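Local atomic coordinates of Rnh (Ribonuclease H) (Chlorobaculum tepidum, PDB entry 3H08), a protein that probably cuts the RNA strand of RNA-DNA hybrids endonucleolytically, using bound magnesium and leaving 5'-phosphomonoester ends. Residues 22-33 with 50-60; 61-72 with 114-124. The protein carries 3 engineered substitutions. One frame throughout, in Å; residues are numbered along the deposited sequence. Where two conformers were deposited one is given.

The two interactions illustrate two ways of building on one sheet: covering it with a helix, and pairing its strands. Interaction 1 lays helix 44-57 on strands 18-28 and 31-39 and has no direct hydrogen bond between its segments; small residues, leucines and a tryptophan ring do the work. Interaction 2 pairs neighbouring parallel strands, 64-69 and 116-121, through a ladder of backbone bonds, with polar groups and stacked rings on one face and a mainly apolar set, aliphatic side chains with Phe119, on the other. Both are partly buried, with lysines toward solvent. Leu56 of the helix and Leu59 just beyond it pack on His115, Val65 and Val117, joining the two; interaction 2 also carries Asp70, a predicted magnesium ligand.

Interaction 1 of 2, residues 22-33 with 50-60; sequences WGALLMYGSSRK and MAAIKGLEALK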
loop_
_atom_site.group_PDB
_atom_site.type_symbol
_atom_site.label_atom_id
_atom_site.label_comp_id
_atom_site.label_asym_id
_atom_site.label_seq_id
_atom_site.Cartn_x
_atom_site.Cartn_y
_atom_site.Cartn_z
ATOM N N TRP A 22 -6.053 -3.815 6.034
ATOM C CA TRP A 22 -5.267 -2.748 5.473
ATOM C C TRP A 22 -5.917 -1.416 5.807
ATOM O O TRP A 22 -7.132 -1.327 6.026
ATOM C CB TRP A 22 -5.110 -2.903 3.926
ATOM C CG TRP A 22 -6.402 -3.074 3.214
ATOM C CD1 TRP A 22 -7.048 -4.252 2.929
ATOM C CD2 TRP A 22 -7.268 -2.036 2.756
ATOM N NE1 TRP A 22 -8.243 -3.998 2.317
ATOM C CE2 TRP A 22 -8.408 -2.649 2.209
ATOM C CE3 TRP A 22 -7.183 -0.643 2.732
ATOM C CZ2 TRP A 22 -9.443 -1.924 1.675
ATOM C CZ3 TRP A 22 -8.243 0.054 2.245
ATOM C CH2 TRP A 22 -9.334 -0.580 1.700
ATOM N N GLY A 23 -5.099 -0.369 5.775
ATOM C CA GLY A 23 -5.583 0.957 6.045
ATOM C C GLY A 23 -4.753 1.972 5.278
ATOM O O GLY A 23 -3.571 1.751 4.987
ATOM N N ALA A 24 -5.369 3.083 4.944
ATOM C CA ALA A 24 -4.661 4.180 4.300
ATOM C C ALA A 24 -5.270 5.501 4.759
ATOM O O ALA A 24 -6.484 5.624 4.905
ATOM C CB ALA A 24 -4.707 4.059 2.774
ATOM N N LEU A 25 -4.408 6.485 4.920
ATOM C CA LEU A 25 -4.762 7.837 5.266
ATOM C C LEU A 25 -4.214 8.713 4.148
ATOM O O LEU A 25 -3.006 8.673 3.835
ATOM C CB LEU A 25 -4.113 8.213 6.607
ATOM C CG LEU A 25 -4.300 9.603 7.130
ATOM C CD1 LEU A 25 -5.708 9.971 7.088
ATOM C CD2 LEU A 25 -3.752 9.639 8.554
ATOM N N LEU A 26 -5.126 9.424 3.496
ATOM C CA LEU A 26 -4.814 10.333 2.402
ATOM C C LEU A 26 -4.889 11.746 2.920
ATOM O O LEU A 26 -5.864 12.111 3.581
ATOM C CB LEU A 26 -5.817 10.163 1.241
ATOM C CG LEU A 26 -5.671 8.883 0.420
ATOM C CD1 LEU A 26 -6.357 7.744 1.069
ATOM C CD2 LEU A 26 -6.189 9.092 -0.972
ATOM N N MET A 27 -3.879 12.544 2.634
ATOM C CA MET A 27 -3.761 13.889 3.162
ATOM C C MET A 27 -3.490 14.911 2.059
ATOM O O MET A 27 -2.624 14.732 1.223
ATOM C CB MET A 27 -2.609 13.904 4.169
ATOM C CG MET A 27 -2.270 15.226 4.671
ATOM S SD MET A 27 -0.839 15.048 5.732
ATOM C CE MET A 27 -1.482 13.989 6.995
ATOM N N TYR A 28 -4.243 16.004 2.085
ATOM C CA TYR A 28 -4.004 17.149 1.215
ATOM C C TYR A 28 -4.254 18.418 2.042
ATOM O O TYR A 28 -5.396 18.786 2.299
ATOM C CB TYR A 28 -4.921 17.054 0.014
ATOM C CG TYR A 28 -4.790 18.192 -0.957
ATOM C CD1 TYR A 28 -3.597 18.434 -1.634
ATOM C CD2 TYR A 28 -5.875 19.036 -1.217
ATOM C CE1 TYR A 28 -3.489 19.504 -2.510
ATOM C CE2 TYR A 28 -5.778 20.074 -2.088
ATOM C CZ TYR A 28 -4.598 20.311 -2.734
ATOM O OH TYR A 28 -4.536 21.372 -3.597
ATOM N N GLY A 29 -3.176 19.059 2.479
ATOM C CA GLY A 29 -3.247 20.128 3.460
ATOM C C GLY A 29 -3.974 19.692 4.710
ATOM O O GLY A 29 -3.651 18.652 5.317
ATOM N N SER A 30 -5.002 20.454 5.075
ATOM C CA SER A 30 -5.808 20.110 6.247
ATOM C C SER A 30 -6.892 19.056 5.960
ATOM O O SER A 30 -7.534 18.568 6.891
ATOM C CB SER A 30 -6.447 21.359 6.833
ATOM O OG SER A 30 -7.305 21.916 5.882
ATOM N N SER A 31 -7.087 18.693 4.690
ATOM C CA SER A 31 -8.041 17.637 4.362
ATOM C C SER A 31 -7.448 16.251 4.569
ATOM O O SER A 31 -6.280 16.000 4.248
ATOM C CB SER A 31 -8.531 17.760 2.926
ATOM O OG SER A 31 -7.465 17.740 2.016
ATOM N N ARG A 32 -8.275 15.348 5.079
ATOM C CA ARG A 32 -7.875 13.975 5.331
ATOM C C ARG A 32 -8.983 13.024 4.860
ATOM O O ARG A 32 -10.162 13.368 4.908
ATOM C CB ARG A 32 -7.571 13.749 6.825
ATOM C CG ARG A 32 -8.704 13.030 7.635
ATOM C CD ARG A 32 -8.154 12.147 8.784
ATOM N NE ARG A 32 -6.968 12.746 9.396
ATOM C CZ ARG A 32 -6.289 12.194 10.397
ATOM N NH1 ARG A 32 -6.668 11.029 10.903
ATOM N NH2 ARG A 32 -5.230 12.821 10.898
ATOM N N LYS A 33 -8.600 11.836 4.419
ATOM C CA LYS A 33 -9.542 10.762 4.064
ATOM C C LYS A 33 -8.929 9.467 4.602
ATOM O O LYS A 33 -7.736 9.235 4.426
ATOM C CB LYS A 33 -9.718 10.653 2.534
ATOM C CG LYS A 33 -10.660 9.493 2.065
ATOM C CD LYS A 33 -10.895 9.443 0.530
ATOM C CE LYS A 33 -11.334 10.787 -0.055
ATOM N NZ LYS A 33 -11.634 10.731 -1.548
ATOM N N MET A 50 -1.934 -4.245 -0.731
ATOM C CA MET A 50 -3.347 -3.837 -0.841
ATOM C C MET A 50 -3.582 -2.443 -0.283
ATOM O O MET A 50 -4.351 -1.645 -0.814
ATOM C CB MET A 50 -4.257 -4.849 -0.164
ATOM C CG MET A 50 -5.701 -4.605 -0.487
ATOM S SD MET A 50 -6.080 -5.001 -2.190
ATOM C CE MET A 50 -5.939 -6.780 -2.167
ATOM N N ALA A 51 -2.934 -2.125 0.831
ATOM C CA ALA A 51 -3.096 -0.771 1.396
ATOM C C ALA A 51 -2.689 0.310 0.390
ATOM O O ALA A 51 -3.356 1.310 0.260
ATOM C CB ALA A 51 -2.347 -0.651 2.635
ATOM N N ALA A 52 -1.565 0.101 -0.289
ATOM C CA ALA A 52 -1.105 1.042 -1.314
ATOM C C ALA A 52 -2.064 1.087 -2.499
ATOM O O ALA A 52 -2.376 2.157 -3.011
ATOM C CB ALA A 52 0.276 0.703 -1.734
ATOM N N ILE A 53 -2.513 -0.079 -2.968
ATOM C CA ILE A 53 -3.488 -0.136 -4.070
ATOM C C ILE A 53 -4.756 0.629 -3.758
ATOM O O ILE A 53 -5.203 1.456 -4.537
ATOM C CB ILE A 53 -3.827 -1.590 -4.409
ATOM C CG1 ILE A 53 -2.593 -2.251 -5.069
ATOM C CG2 ILE A 53 -5.066 -1.681 -5.292
ATOM C CD1 ILE A 53 -2.638 -3.752 -5.094
ATOM N N LYS A 54 -5.313 0.350 -2.596
ATOM C CA LYS A 54 -6.564 0.956 -2.196
ATOM C C LYS A 54 -6.371 2.468 -1.978
ATOM O O LYS A 54 -7.234 3.260 -2.365
ATOM C CB LYS A 54 -7.098 0.256 -0.953
ATOM C CG LYS A 54 -7.502 -1.186 -1.184
ATOM C CD LYS A 54 -8.720 -1.277 -2.018
ATOM C CE LYS A 54 -9.218 -2.671 -2.046
ATOM N NZ LYS A 54 -10.380 -2.762 -2.961
ATOM N N GLY A 55 -5.254 2.871 -1.365
ATOM C CA GLY A 55 -4.954 4.267 -1.197
ATOM C C GLY A 55 -4.922 4.983 -2.536
ATOM O O GLY A 55 -5.494 6.044 -2.697
ATOM N N LEU A 56 -4.195 4.425 -3.497
ATOM C CA LEU A 56 -4.113 5.041 -4.817
ATOM C C LEU A 56 -5.466 5.027 -5.540
ATOM O O LEU A 56 -5.792 5.981 -6.238
ATOM C CB LEU A 56 -3.009 4.391 -5.646
ATOM C CG LEU A 56 -1.586 4.644 -5.119
ATOM C CD1 LEU A 56 -0.611 3.704 -5.810
ATOM C CD2 LEU A 56 -1.148 6.068 -5.290
ATOM N N GLU A 57 -6.231 3.952 -5.386
ATOM C CA GLU A 57 -7.561 3.862 -6.001
ATOM C C GLU A 57 -8.530 4.916 -5.455
ATOM O O GLU A 57 -9.501 5.264 -6.124
ATOM C CB GLU A 57 -8.146 2.481 -5.819
ATOM C CG GLU A 57 -7.534 1.464 -6.727
ATOM C CD GLU A 57 -8.128 0.060 -6.615
ATOM O OE1 GLU A 57 -8.849 -0.247 -5.648
ATOM O OE2 GLU A 57 -7.859 -0.750 -7.544
ATOM N N ALA A 58 -8.254 5.413 -4.249
ATOM C CA ALA A 58 -9.121 6.415 -3.587
ATOM C C ALA A 58 -8.934 7.818 -4.140
ATOM O O ALA A 58 -9.746 8.702 -3.895
ATOM C CB ALA A 58 -8.881 6.419 -2.110
ATOM N N LEU A 59 -7.901 8.023 -4.924
ATOM C CA LEU A 59 -7.704 9.305 -5.568
ATOM C C LEU A 59 -8.715 9.480 -6.716
ATOM O O LEU A 59 -8.872 8.598 -7.554
ATOM C CB LEU A 59 -6.294 9.389 -6.095
ATOM C CG LEU A 59 -5.187 9.289 -5.066
ATOM C CD1 LEU A 59 -3.877 9.021 -5.747
ATOM C CD2 LEU A 59 -5.093 10.508 -4.259
ATOM N N LYS A 60 -9.371 10.633 -6.771
ATOM C CA LYS A 60 -10.417 10.868 -7.734
ATOM C C LYS A 60 -9.888 11.320 -9.102
ATOM O O LYS A 60 -10.573 11.176 -10.121
ATOM C CB LYS A 60 -11.364 11.955 -7.218
ATOM C CG LYS A 60 -11.903 11.708 -5.828
ATOM C CD LYS A 60 -12.767 12.872 -5.382
ATOM C CE LYS A 60 -12.853 12.984 -3.886
ATOM N NZ LYS A 60 -14.039 13.835 -3.500
HETATM O O HOH W 1 -9.153 11.377 -2.537
#
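This is a helix-on-sheet contact, in which helix 44-57 lies on strand 18-28 and its hairpin partner 31-39. Trp22 anchors one end: its indole is roofed on one face by Lys54, whose CG stands 3.5 Å from the centroid of the six-membered ring, and by Met50, whose CG lies over the five-membered ring. Both are CH-pi contacts, and Met50 SD sits farther above the same face. The bend of Lys54 at chi2 (-70°) turns its aliphatic chain across the indole, at about a right angle to it. In the middle small residues permit close approach, the axes passing 7.2 Å apart: Ala24 CB is 4.0 Å from Gly55 CA, where any side chain would crowd against it. Leu26 CD2 then bridges Ala58 CB and Leu59 CD2, the latter at 3.7 Å. At the far end the contact turns polar, as Lys33 NZ reaches Ala58 O through a water, 2.7 Å from NZ, while Lys60 NZ lies 4.4 Å from Lys33 NZ, a like charge nearby. Ile35 of strand 31-39 touches Trp22, Ala24 and Lys54. A helix laid over a five-stranded mixed sheet of strand order 3-2-1-4-5, here with magnesium bound near Ala51, is characteristic of the RNase H fold.

Interaction 2 of 2, residues 61-72 with 114-124; sequences EPARVQLYSDSA and LHRVTFHKVKG. Engineered in segment 61-72: Ala63 (natural residue Cys).
The rings of Tyr68 and His120 form an offset stack, centroids 4.5 Å apart and planes 20° from parallel, with His120 CD2 over one face of the phenol and Val122 CG1 at its edge. In the plane of the imidazole, His120 NE2 gives a short, nearly straight bond to Gln66 OE1 (2.5 Å, 172°), which, with the stack, helps hold the ring's turn; the bend of Gln66 at chi2 (-78°) carries its amide over to the neighbouring strand. His115 is used edge-on: its ND1 accepts from Ala63 N, at an engineered position, while Glu61 O lies beside CE1. On the face opposite Tyr68 and His120, Leu67 CD2 lies 4.0 Å from Phe119 CD1, and Val65 runs alongside Val117. Between these faces the two strands are joined in parallel register by backbone bonds from Ala63 O-Arg116 N to Ser69 O-Val122 N.

Beyond the ladder, Asp70 OD1, on a predicted magnesium ligand, is gripped from opposite faces of its carboxylate by Gly124 N (2.7 Å) and Lys121 NZ (3.1 Å), the latter a salt bridge; the bends of Lys121 at chi2 and chi4 fold its chain back to that oxygen. Lys121 NZ also donates to Val122 O. An asparagine here would probably leave the ammonium of Lys121 without its counter-charge. Ser69 OG accepts from Ser71 N in an ST turn, and Ser71 OG bonds Glu48 and caps the next helix at Leu74 N.

Strand 116-121 is the sheet's outermost on this side, while strand 64-69 is bonded on its other side to strand 4-13, whose Tyr8 ring also meets Tyr68. Helix 44-57 packs on Val65, Leu67 and Val117, and helix 72-79 receives Phe119 and Lys121.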
loop_
_atom_site.group_PDB
_atom_site.type_symbol
_atom_site.label_atom_id
_atom_site.label_comp_id
_atom_site.label_asym_id
_atom_site.label_seq_id
_atom_site.Cartn_x
_atom_site.Cartn_y
_atom_site.Cartn_z
ATOM N N GLU A 61 -8.711 11.943 -9.093
ATOM C CA GLU A 61 -8.086 12.433 -10.300
ATOM C C GLU A 61 -6.599 12.084 -10.287
ATOM O O GLU A 61 -6.056 11.788 -9.240
ATOM C CB GLU A 61 -8.313 13.935 -10.445
ATOM C CG GLU A 61 -7.600 14.812 -9.443
ATOM C CD GLU A 61 -8.429 15.149 -8.180
ATOM O OE1 GLU A 61 -9.639 15.450 -8.298
ATOM O OE2 GLU A 61 -7.847 15.126 -7.067
ATOM N N PRO A 62 -5.952 12.082 -11.458
ATOM C CA PRO A 62 -4.491 11.876 -11.486
ATOM C C PRO A 62 -3.788 12.853 -10.554
ATOM O O PRO A 62 -4.123 14.048 -10.545
ATOM C CB PRO A 62 -4.127 12.154 -12.946
ATOM C CG PRO A 62 -5.318 11.709 -13.662
ATOM C CD PRO A 62 -6.475 12.201 -12.810
ATOM N N ALA A 63 -2.824 12.343 -9.792
ATOM C CA ALA A 63 -2.128 13.126 -8.790
ATOM C C ALA A 63 -0.632 12.842 -8.758
ATOM O O ALA A 63 -0.158 11.816 -9.276
ATOM C CB ALA A 63 -2.718 12.805 -7.404
ATOM N N ARG A 64 0.104 13.752 -8.123
ATOM C CA ARG A 64 1.470 13.493 -7.680
ATOM C C ARG A 64 1.316 12.979 -6.262
ATOM O O ARG A 64 0.600 13.605 -5.462
ATOM C CB ARG A 64 2.256 14.795 -7.671
ATOM C CG ARG A 64 3.704 14.666 -7.295
ATOM C CD ARG A 64 4.459 15.877 -7.707
ATOM N NE ARG A 64 5.881 15.789 -7.355
ATOM C CZ ARG A 64 6.794 16.706 -7.670
ATOM N NH1 ARG A 64 6.447 17.819 -8.322
ATOM N NH2 ARG A 64 8.067 16.519 -7.313
ATOM N N VAL A 65 1.977 11.878 -5.925
ATOM C CA VAL A 65 1.764 11.214 -4.659
ATOM C C VAL A 65 3.078 10.973 -3.954
ATOM O O VAL A 65 4.043 10.482 -4.540
ATOM C CB VAL A 65 1.006 9.863 -4.834
ATOM C CG1 VAL A 65 0.856 9.148 -3.503
ATOM C CG2 VAL A 65 -0.322 10.075 -5.524
ATOM N N GLN A 66 3.100 11.298 -2.673
ATOM C CA GLN A 66 4.188 10.862 -1.791
ATOM C C GLN A 66 3.576 9.791 -0.880
ATOM O O GLN A 66 2.669 10.073 -0.129
ATOM C CB GLN A 66 4.679 12.038 -0.939
ATOM C CG GLN A 66 5.214 13.202 -1.758
ATOM C CD GLN A 66 6.608 12.950 -2.264
ATOM O OE1 GLN A 66 7.381 12.317 -1.609
ATOM N NE2 GLN A 66 6.939 13.506 -3.407
ATOM N N LEU A 67 4.048 8.566 -1.006
ATOM C CA LEU A 67 3.477 7.410 -0.316
ATOM C C LEU A 67 4.444 6.861 0.688
ATOM O O LEU A 67 5.565 6.484 0.329
ATOM C CB LEU A 67 3.062 6.344 -1.332
ATOM C CG LEU A 67 2.123 5.265 -0.772
ATOM C CD1 LEU A 67 1.255 4.721 -1.847
ATOM C CD2 LEU A 67 2.921 4.170 -0.149
ATOM N N TYR A 68 4.017 6.865 1.946
ATOM C CA TYR A 68 4.807 6.394 3.103
ATOM C C TYR A 68 4.297 5.038 3.568
ATOM O O TYR A 68 3.121 4.903 3.960
ATOM C CB TYR A 68 4.703 7.403 4.256
ATOM C CG TYR A 68 5.462 8.658 3.972
ATOM C CD1 TYR A 68 6.763 8.815 4.401
ATOM C CD2 TYR A 68 4.896 9.669 3.211
ATOM C CE1 TYR A 68 7.462 9.982 4.123
ATOM C CE2 TYR A 68 5.586 10.845 2.921
ATOM C CZ TYR A 68 6.889 10.976 3.353
ATOM O OH TYR A 68 7.600 12.133 3.115
ATOM N N SER A 69 5.168 4.031 3.530
ATOM C CA SER A 69 4.838 2.664 3.964
ATOM C C SER A 69 5.926 2.048 4.843
ATOM O O SER A 69 7.083 2.297 4.618
ATOM C CB SER A 69 4.664 1.789 2.699
ATOM O OG SER A 69 4.360 0.436 2.998
ATOM N N ASP A 70 5.574 1.183 5.808
ATOM C CA ASP A 70 6.603 0.401 6.548
ATOM C C ASP A 70 7.022 -0.841 5.776
ATOM O O ASP A 70 7.899 -1.577 6.226
ATOM C CB ASP A 70 6.107 -0.013 7.927
ATOM C CG ASP A 70 7.151 -0.729 8.739
ATOM O OD1 ASP A 70 8.263 -0.171 8.918
ATOM O OD2 ASP A 70 6.860 -1.844 9.210
ATOM N N SER A 71 6.445 -1.044 4.579
ATOM C CA SER A 71 6.677 -2.271 3.827
ATOM C C SER A 71 7.924 -2.208 2.968
ATOM O O SER A 71 7.946 -1.547 1.919
ATOM C CB SER A 71 5.470 -2.613 2.964
ATOM O OG SER A 71 5.683 -3.740 2.141
ATOM N N ALA A 72 8.965 -2.926 3.388
ATOM C CA ALA A 72 10.159 -3.051 2.565
ATOM C C ALA A 72 9.838 -3.769 1.255
ATOM O O ALA A 72 10.352 -3.412 0.214
ATOM C CB ALA A 72 11.218 -3.773 3.302
ATOM N N LEU A 114 -1.257 6.026 -13.695
ATOM C CA LEU A 114 -2.246 7.085 -13.452
ATOM C C LEU A 114 -1.667 8.185 -12.604
ATOM O O LEU A 114 -1.991 9.355 -12.817
ATOM C CB LEU A 114 -3.491 6.522 -12.776
ATOM C CG LEU A 114 -4.261 5.487 -13.568
ATOM C CD1 LEU A 114 -5.472 5.052 -12.772
ATOM C CD2 LEU A 114 -4.660 6.042 -14.897
ATOM N N HIS A 115 -0.879 7.808 -11.602
ATOM C CA HIS A 115 -0.358 8.752 -10.628
ATOM C C HIS A 115 1.139 8.710 -10.652
ATOM O O HIS A 115 1.721 7.654 -10.919
ATOM C CB HIS A 115 -0.868 8.368 -9.231
ATOM C CG HIS A 115 -2.363 8.298 -9.159
ATOM N ND1 HIS A 115 -3.159 9.413 -9.281
ATOM C CD2 HIS A 115 -3.202 7.245 -9.032
ATOM C CE1 HIS A 115 -4.430 9.053 -9.217
ATOM N NE2 HIS A 115 -4.487 7.742 -9.093
ATOM N N ARG A 116 1.783 9.836 -10.354
ATOM C CA ARG A 116 3.251 9.880 -10.301
ATOM C C ARG A 116 3.656 9.760 -8.855
ATOM O O ARG A 116 3.499 10.696 -8.066
ATOM C CB ARG A 116 3.763 11.150 -10.967
ATOM C CG ARG A 116 3.387 11.193 -12.449
ATOM C CD ARG A 116 4.327 12.009 -13.262
ATOM N NE ARG A 116 4.141 11.785 -14.693
ATOM C CZ ARG A 116 4.891 10.978 -15.429
ATOM N NH1 ARG A 116 5.901 10.292 -14.887
ATOM N NH2 ARG A 116 4.637 10.851 -16.718
ATOM N N VAL A 117 4.066 8.555 -8.479
ATOM C CA VAL A 117 4.215 8.169 -7.075
ATOM C C VAL A 117 5.671 8.016 -6.661
ATOM O O VAL A 117 6.455 7.371 -7.329
ATOM C CB VAL A 117 3.468 6.830 -6.784
ATOM C CG1 VAL A 117 3.428 6.544 -5.277
ATOM C CG2 VAL A 117 2.068 6.848 -7.357
ATOM N N THR A 118 6.013 8.645 -5.549
ATOM C CA THR A 118 7.288 8.408 -4.909
ATOM C C THR A 118 6.962 7.619 -3.653
ATOM O O THR A 118 5.998 7.904 -2.969
ATOM C CB THR A 118 8.002 9.718 -4.566
ATOM O OG1 THR A 118 7.135 10.532 -3.776
ATOM C CG2 THR A 118 8.346 10.459 -5.819
ATOM N N PHE A 119 7.768 6.613 -3.396
ATOM C CA PHE A 119 7.583 5.707 -2.268
ATOM C C PHE A 119 8.688 5.965 -1.233
ATOM O O PHE A 119 9.882 6.047 -1.581
ATOM C CB PHE A 119 7.670 4.239 -2.770
ATOM C CG PHE A 119 6.502 3.824 -3.643
ATOM C CD1 PHE A 119 5.398 3.148 -3.086
ATOM C CD2 PHE A 119 6.456 4.178 -4.997
ATOM C CE1 PHE A 119 4.315 2.825 -3.881
ATOM C CE2 PHE A 119 5.370 3.828 -5.788
ATOM C CZ PHE A 119 4.310 3.146 -5.234
ATOM N N HIS A 120 8.284 5.984 0.028
ATOM C CA HIS A 120 9.167 6.211 1.142
ATOM C C HIS A 120 8.963 5.126 2.160
ATOM O O HIS A 120 7.835 4.843 2.534
ATOM C CB HIS A 120 8.852 7.550 1.817
ATOM C CG HIS A 120 8.920 8.730 0.890
ATOM N ND1 HIS A 120 10.110 9.325 0.521
ATOM C CD2 HIS A 120 7.946 9.427 0.277
ATOM C CE1 HIS A 120 9.854 10.341 -0.286
ATOM N NE2 HIS A 120 8.544 10.436 -0.428
ATOM N N LYS A 121 10.054 4.551 2.616
ATOM C CA LYS A 121 10.045 3.571 3.710
ATOM C C LYS A 121 10.049 4.270 5.067
ATOM O O LYS A 121 10.912 5.151 5.330
ATOM C CB LYS A 121 11.288 2.709 3.596
ATOM C CG LYS A 121 11.487 1.721 4.703
ATOM C CD LYS A 121 10.457 0.639 4.677
ATOM C CE LYS A 121 10.863 -0.556 5.528
ATOM N NZ LYS A 121 10.729 -0.285 6.973
ATOM N N VAL A 122 9.140 3.852 5.943
ATOM C CA VAL A 122 9.165 4.336 7.307
ATOM C C VAL A 122 9.643 3.247 8.225
ATOM O O VAL A 122 9.566 2.072 7.862
ATOM C CB VAL A 122 7.835 4.905 7.757
ATOM C CG1 VAL A 122 7.407 6.037 6.822
ATOM C CG2 VAL A 122 6.759 3.856 7.871
ATOM N N LYS A 123 10.141 3.641 9.390
ATOM C CA LYS A 123 10.810 2.717 10.302
ATOM C C LYS A 123 9.845 2.290 11.377
ATOM O O LYS A 123 9.762 2.890 12.430
ATOM C CB LYS A 123 12.088 3.350 10.904
ATOM C CG LYS A 123 13.087 3.778 9.815
ATOM C CD LYS A 123 14.526 3.706 10.234
ATOM C CE LYS A 123 15.459 3.972 9.043
ATOM N NZ LYS A 123 16.881 3.672 9.350
ATOM N N GLY A 124 9.109 1.235 11.078
ATOM C CA GLY A 124 7.985 0.793 11.900
ATOM C C GLY A 124 6.701 1.463 11.434
ATOM O O GLY A 124 6.654 2.688 11.319
#